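Local coordinates for WbbZ protein (Klebsiella pneumoniae subsp. pneumoniae NTUH-K2044, PDB 6X1L) that is functionally uncharacterized but belongs to the polysaccharide pyruvyl transferase family and so may transfer pyruvyl groups onto surface polysaccharides, at residues Gly36-Glu47 and Trp200-Thr210. Numbering follows the deposited sequence.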
loop_
_atom_site.group_PDB
_atom_site.type_symbol
_atom_site.label_atom_id
_atom_site.label_comp_id
_atom_site.label_asym_id
_atom_site.label_seq_id
_atom_site.Cartn_x
_atom_site.Cartn_y
_atom_site.Cartn_z
ATOM N N GLY A 36 0.945 -9.658 4.213
ATOM C CA GLY A 36 -0.003 -9.511 3.126
ATOM C C GLY A 36 0.387 -10.304 1.897
ATOM O O GLY A 36 -0.482 -10.739 1.135
ATOM N N VAL A 37 1.689 -10.492 1.677
ATOM C CA VAL A 37 2.146 -11.330 0.572
ATOM C C VAL A 37 1.759 -12.786 0.806
ATOM O O VAL A 37 1.340 -13.488 -0.123
ATOM C CB VAL A 37 3.666 -11.176 0.380
ATOM C CG1 VAL A 37 4.142 -12.040 -0.767
ATOM C CG2 VAL A 37 4.026 -9.705 0.145
ATOM N N ILE A 38 1.897 -13.266 2.045
ATOM C CA ILE A 38 1.494 -14.639 2.355
ATOM C C ILE A 38 0.008 -14.821 2.088
ATOM O O ILE A 38 -0.418 -15.832 1.517
ATOM C CB ILE A 38 1.846 -14.993 3.812
ATOM C CG1 ILE A 38 3.345 -14.826 4.053
ATOM C CG2 ILE A 38 1.418 -16.431 4.138
ATOM C CD1 ILE A 38 3.783 -15.200 5.447
ATOM N N ALA A 39 -0.801 -13.826 2.461
ATOM C CA ALA A 39 -2.240 -13.939 2.262
ATOM C C ALA A 39 -2.592 -13.914 0.782
ATOM O O ALA A 39 -3.399 -14.728 0.316
ATOM C CB ALA A 39 -2.966 -12.832 3.020
ATOM N N SER A 40 -2.001 -12.980 0.026
ATOM C CA SER A 40 -2.218 -12.939 -1.418
ATOM C C SER A 40 -1.955 -14.304 -2.044
ATOM O O SER A 40 -2.787 -14.832 -2.789
ATOM C CB SER A 40 -1.314 -11.882 -2.061
ATOM O OG SER A 40 -1.471 -10.621 -1.434
ATOM N N ALA A 41 -0.791 -14.884 -1.748
ATOM C CA ALA A 41 -0.443 -16.196 -2.289
ATOM C C ALA A 41 -1.384 -17.287 -1.797
ATOM O O ALA A 41 -1.665 -18.241 -2.530
ATOM C CB ALA A 41 0.999 -16.542 -1.922
ATOM N N THR A 42 -1.879 -17.171 -0.565
ATOM C CA THR A 42 -2.847 -18.147 -0.076
ATOM C C THR A 42 -4.167 -18.030 -0.827
ATOM O O THR A 42 -4.800 -19.044 -1.142
ATOM C CB THR A 42 -3.060 -17.968 1.427
ATOM O OG1 THR A 42 -1.798 -18.054 2.098
ATOM C CG2 THR A 42 -3.976 -19.056 1.969
ATOM N N TYR A 43 -4.592 -16.803 -1.143
ATOM C CA TYR A 43 -5.806 -16.646 -1.937
ATOM C C TYR A 43 -5.607 -17.185 -3.347
ATOM O O TYR A 43 -6.514 -17.804 -3.913
ATOM C CB TYR A 43 -6.237 -15.175 -1.955
ATOM C CG TYR A 43 -6.624 -14.670 -0.582
ATOM C CD1 TYR A 43 -7.511 -15.385 0.212
ATOM C CD2 TYR A 43 -6.078 -13.502 -0.065
ATOM C CE1 TYR A 43 -7.862 -14.943 1.474
ATOM C CE2 TYR A 43 -6.420 -13.049 1.199
ATOM C CZ TYR A 43 -7.313 -13.775 1.964
ATOM O OH TYR A 43 -7.657 -13.329 3.220
ATOM N N ASP A 44 -4.424 -16.963 -3.930
ATOM C CA ASP A 44 -4.110 -17.568 -5.221
ATOM C C ASP A 44 -4.148 -19.088 -5.130
ATOM O O ASP A 44 -4.625 -19.765 -6.049
ATOM C CB ASP A 44 -2.734 -17.099 -5.696
ATOM C CG ASP A 44 -2.682 -15.598 -5.955
ATOM O OD1 ASP A 44 -3.743 -14.948 -5.891
ATOM O OD2 ASP A 44 -1.582 -15.070 -6.218
ATOM N N PHE A 45 -3.653 -19.638 -4.022
ATOM C CA PHE A 45 -3.630 -21.088 -3.846
ATOM C C PHE A 45 -5.040 -21.660 -3.734
ATOM O O PHE A 45 -5.340 -22.702 -4.328
ATOM C CB PHE A 45 -2.803 -21.434 -2.611
ATOM C CG PHE A 45 -2.886 -22.883 -2.210
ATOM C CD1 PHE A 45 -2.085 -23.829 -2.819
ATOM C CD2 PHE A 45 -3.763 -23.291 -1.221
ATOM C CE1 PHE A 45 -2.158 -25.162 -2.449
ATOM C CE2 PHE A 45 -3.843 -24.619 -0.855
ATOM C CZ PHE A 45 -3.039 -25.555 -1.466
ATOM N N PHE A 46 -5.919 -20.995 -2.979
ATOM C CA PHE A 46 -7.299 -21.459 -2.863
ATOM C C PHE A 46 -8.009 -21.436 -4.209
ATOM O O PHE A 46 -8.697 -22.396 -4.575
ATOM C CB PHE A 46 -8.062 -20.597 -1.857
ATOM C CG PHE A 46 -7.643 -20.807 -0.431
ATOM C CD1 PHE A 46 -7.043 -21.989 -0.036
ATOM C CD2 PHE A 46 -7.859 -19.819 0.519
ATOM C CE1 PHE A 46 -6.661 -22.185 1.279
ATOM C CE2 PHE A 46 -7.481 -20.007 1.834
ATOM C CZ PHE A 46 -6.881 -21.194 2.216
ATOM N N GLU A 47 -7.861 -20.343 -4.959
ATOM C CA GLU A 47 -8.567 -20.221 -6.229
ATOM C C GLU A 47 -8.063 -21.236 -7.247
ATOM O O GLU A 47 -8.853 -21.792 -8.018
ATOM C CB GLU A 47 -8.425 -18.797 -6.773
ATOM C CG GLU A 47 -9.070 -17.732 -5.900
ATOM C CD GLU A 47 -8.950 -16.336 -6.494
ATOM O OE1 GLU A 47 -9.177 -15.349 -5.759
ATOM O OE2 GLU A 47 -8.624 -16.225 -7.695
ATOM N N TRP A 200 -5.348 -8.551 6.534
ATOM C CA TRP A 200 -5.123 -9.430 5.398
ATOM C C TRP A 200 -6.247 -10.430 5.154
ATOM O O TRP A 200 -6.129 -11.247 4.234
ATOM C CB TRP A 200 -3.775 -10.123 5.578
ATOM C CG TRP A 200 -2.717 -9.104 5.895
ATOM C CD1 TRP A 200 -1.921 -9.060 7.001
ATOM C CD2 TRP A 200 -2.383 -7.947 5.112
ATOM N NE1 TRP A 200 -1.091 -7.963 6.944
ATOM C CE2 TRP A 200 -1.356 -7.264 5.794
ATOM C CE3 TRP A 200 -2.843 -7.431 3.895
ATOM C CZ2 TRP A 200 -0.784 -6.090 5.300
ATOM C CZ3 TRP A 200 -2.274 -6.265 3.405
ATOM C CH2 TRP A 200 -1.255 -5.610 4.105
ATOM N N ASP A 201 -7.346 -10.355 5.905
ATOM C CA ASP A 201 -8.545 -11.107 5.555
ATOM C C ASP A 201 -9.298 -10.501 4.375
ATOM O O ASP A 201 -10.267 -11.105 3.898
ATOM C CB ASP A 201 -9.466 -11.208 6.771
ATOM C CG ASP A 201 -8.836 -11.997 7.907
ATOM O OD1 ASP A 201 -8.489 -13.181 7.693
ATOM O OD2 ASP A 201 -8.675 -11.433 9.009
ATOM N N ASN A 202 -8.888 -9.326 3.905
ATOM C CA ASN A 202 -9.432 -8.713 2.698
ATOM C C ASN A 202 -8.494 -9.062 1.548
ATOM O O ASN A 202 -7.364 -8.567 1.493
ATOM C CB ASN A 202 -9.557 -7.198 2.878
ATOM C CG ASN A 202 -10.152 -6.501 1.660
ATOM O OD1 ASN A 202 -9.803 -6.801 0.517
ATOM N ND2 ASN A 202 -11.048 -5.558 1.908
ATOM N N GLU A 203 -8.967 -9.901 0.620
ATOM C CA GLU A 203 -8.097 -10.383 -0.451
ATOM C C GLU A 203 -7.697 -9.269 -1.413
ATOM O O GLU A 203 -6.602 -9.310 -1.986
ATOM C CB GLU A 203 -8.769 -11.535 -1.208
ATOM C CG GLU A 203 -10.037 -11.164 -1.971
ATOM C CD GLU A 203 -11.283 -11.178 -1.106
ATOM O OE1 GLU A 203 -11.156 -11.287 0.134
ATOM O OE2 GLU A 203 -12.396 -11.082 -1.670
ATOM N N PHE A 204 -8.553 -8.266 -1.600
ATOM C CA PHE A 204 -8.184 -7.157 -2.474
ATOM C C PHE A 204 -7.081 -6.315 -1.846
ATOM O O PHE A 204 -6.079 -5.995 -2.498
ATOM C CB PHE A 204 -9.414 -6.307 -2.786
ATOM C CG PHE A 204 -10.396 -6.990 -3.693
ATOM C CD1 PHE A 204 -10.307 -6.839 -5.070
ATOM C CD2 PHE A 204 -11.402 -7.787 -3.171
ATOM C CE1 PHE A 204 -11.208 -7.467 -5.909
ATOM C CE2 PHE A 204 -12.307 -8.422 -4.003
ATOM C CZ PHE A 204 -12.210 -8.262 -5.374
ATOM N N LEU A 205 -7.240 -5.972 -0.567
ATOM C CA LEU A 205 -6.212 -5.214 0.136
ATOM C C LEU A 205 -4.896 -5.978 0.183
ATOM O O LEU A 205 -3.823 -5.382 0.016
ATOM C CB LEU A 205 -6.702 -4.865 1.543
ATOM C CG LEU A 205 -5.781 -4.059 2.457
ATOM C CD1 LEU A 205 -5.177 -2.873 1.716
ATOM C CD2 LEU A 205 -6.564 -3.587 3.670
ATOM N N ALA A 206 -4.948 -7.301 0.392
ATOM C CA ALA A 206 -3.712 -8.079 0.400
ATOM C C ALA A 206 -3.042 -8.055 -0.967
ATOM O O ALA A 206 -1.825 -7.864 -1.069
ATOM C CB ALA A 206 -3.983 -9.531 0.840
ATOM N N ARG A 207 -3.814 -8.265 -2.033
ATOM C CA ARG A 207 -3.202 -8.333 -3.358
ATOM C C ARG A 207 -2.690 -6.966 -3.810
ATOM O O ARG A 207 -1.627 -6.871 -4.437
ATOM C CB ARG A 207 -4.195 -8.904 -4.369
ATOM C CG ARG A 207 -4.376 -10.426 -4.229
ATOM C CD ARG A 207 -4.867 -11.033 -5.532
ATOM N NE ARG A 207 -5.058 -12.482 -5.449
ATOM C CZ ARG A 207 -6.226 -13.060 -5.195
ATOM N NH1 ARG A 207 -7.302 -12.314 -4.993
ATOM N NH2 ARG A 207 -6.325 -14.384 -5.150
ATOM N N ASN A 208 -3.416 -5.894 -3.491
ATOM C CA ASN A 208 -2.973 -4.575 -3.938
ATOM C C ASN A 208 -1.789 -4.073 -3.118
ATOM O O ASN A 208 -0.886 -3.432 -3.670
ATOM C CB ASN A 208 -4.143 -3.597 -3.903
ATOM C CG ASN A 208 -5.113 -3.832 -5.038
ATOM O OD1 ASN A 208 -4.707 -4.134 -6.160
ATOM N ND2 ASN A 208 -6.398 -3.708 -4.754
ATOM N N SER A 209 -1.753 -4.373 -1.817
ATOM C CA SER A 209 -0.543 -4.098 -1.047
ATOM C C SER A 209 0.650 -4.854 -1.616
ATOM O O SER A 209 1.768 -4.326 -1.662
ATOM C CB SER A 209 -0.748 -4.462 0.421
ATOM O OG SER A 209 0.482 -4.393 1.126
ATOM N N THR A 210 0.432 -6.096 -2.056
ATOM C CA THR A 210 1.523 -6.869 -2.635
ATOM C C THR A 210 1.947 -6.295 -3.983
ATOM O O THR A 210 3.137 -6.302 -4.324
ATOM C CB THR A 210 1.104 -8.339 -2.760
ATOM O OG1 THR A 210 0.734 -8.836 -1.466
ATOM C CG2 THR A 210 2.236 -9.177 -3.301
#
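Three flat groups carry the knobs-into-holes contact between helix segments Gly36-Glu47 and Trp200-Thr210: the indole of Trp200, the phenol of Tyr43 and the guanidinium of Arg207. Gly36 CA lies over the centre of one indole face, 3.6 Å from the centroid of the six-membered ring, a CH-pi contact in which the backbone of helix 33-48 rests directly on the tryptophan; the indole NE1 is hydrogen-bonded to Gly31 O. The Tyr43 ring receives Glu203 CB on one face, off-centre, and Trp200 O at its edge. Tyr43 CB lies over one face of the Arg207 guanidinium, with Asp44 OD1 and Glu47 OE1 at the edge. The axes of 36-47 and 203-210 approach to 8.0 Å at a signed crossing angle of -117°, within a chain whose two parallel sheets are consistent with the GT-B-like pyruvyl transferase family. The methyl of Ala206 is a knob set among Gly36, Ala39, Ser40 and Tyr43. Arg207, its chain extended from CG to NE, fills a second hole. Its NE and NH2 both donate side-on to the single oxygen Asp44 OD1 (2.8 and 2.7 Å), the carboxylate and guanidinium planes 8° apart, which should hold the guanidinium's rotation; Lys158 forms a salt bridge to the same OD1. The salt-bridging bond from NH2 to Glu47 OE1 is weak (3.1 Å). The Tyr43 hydroxyl ties down the loop before helix 203-218, donating in the carbonyl plane to a lone pair of Trp200 O, with OH and O 2.8 Å apart.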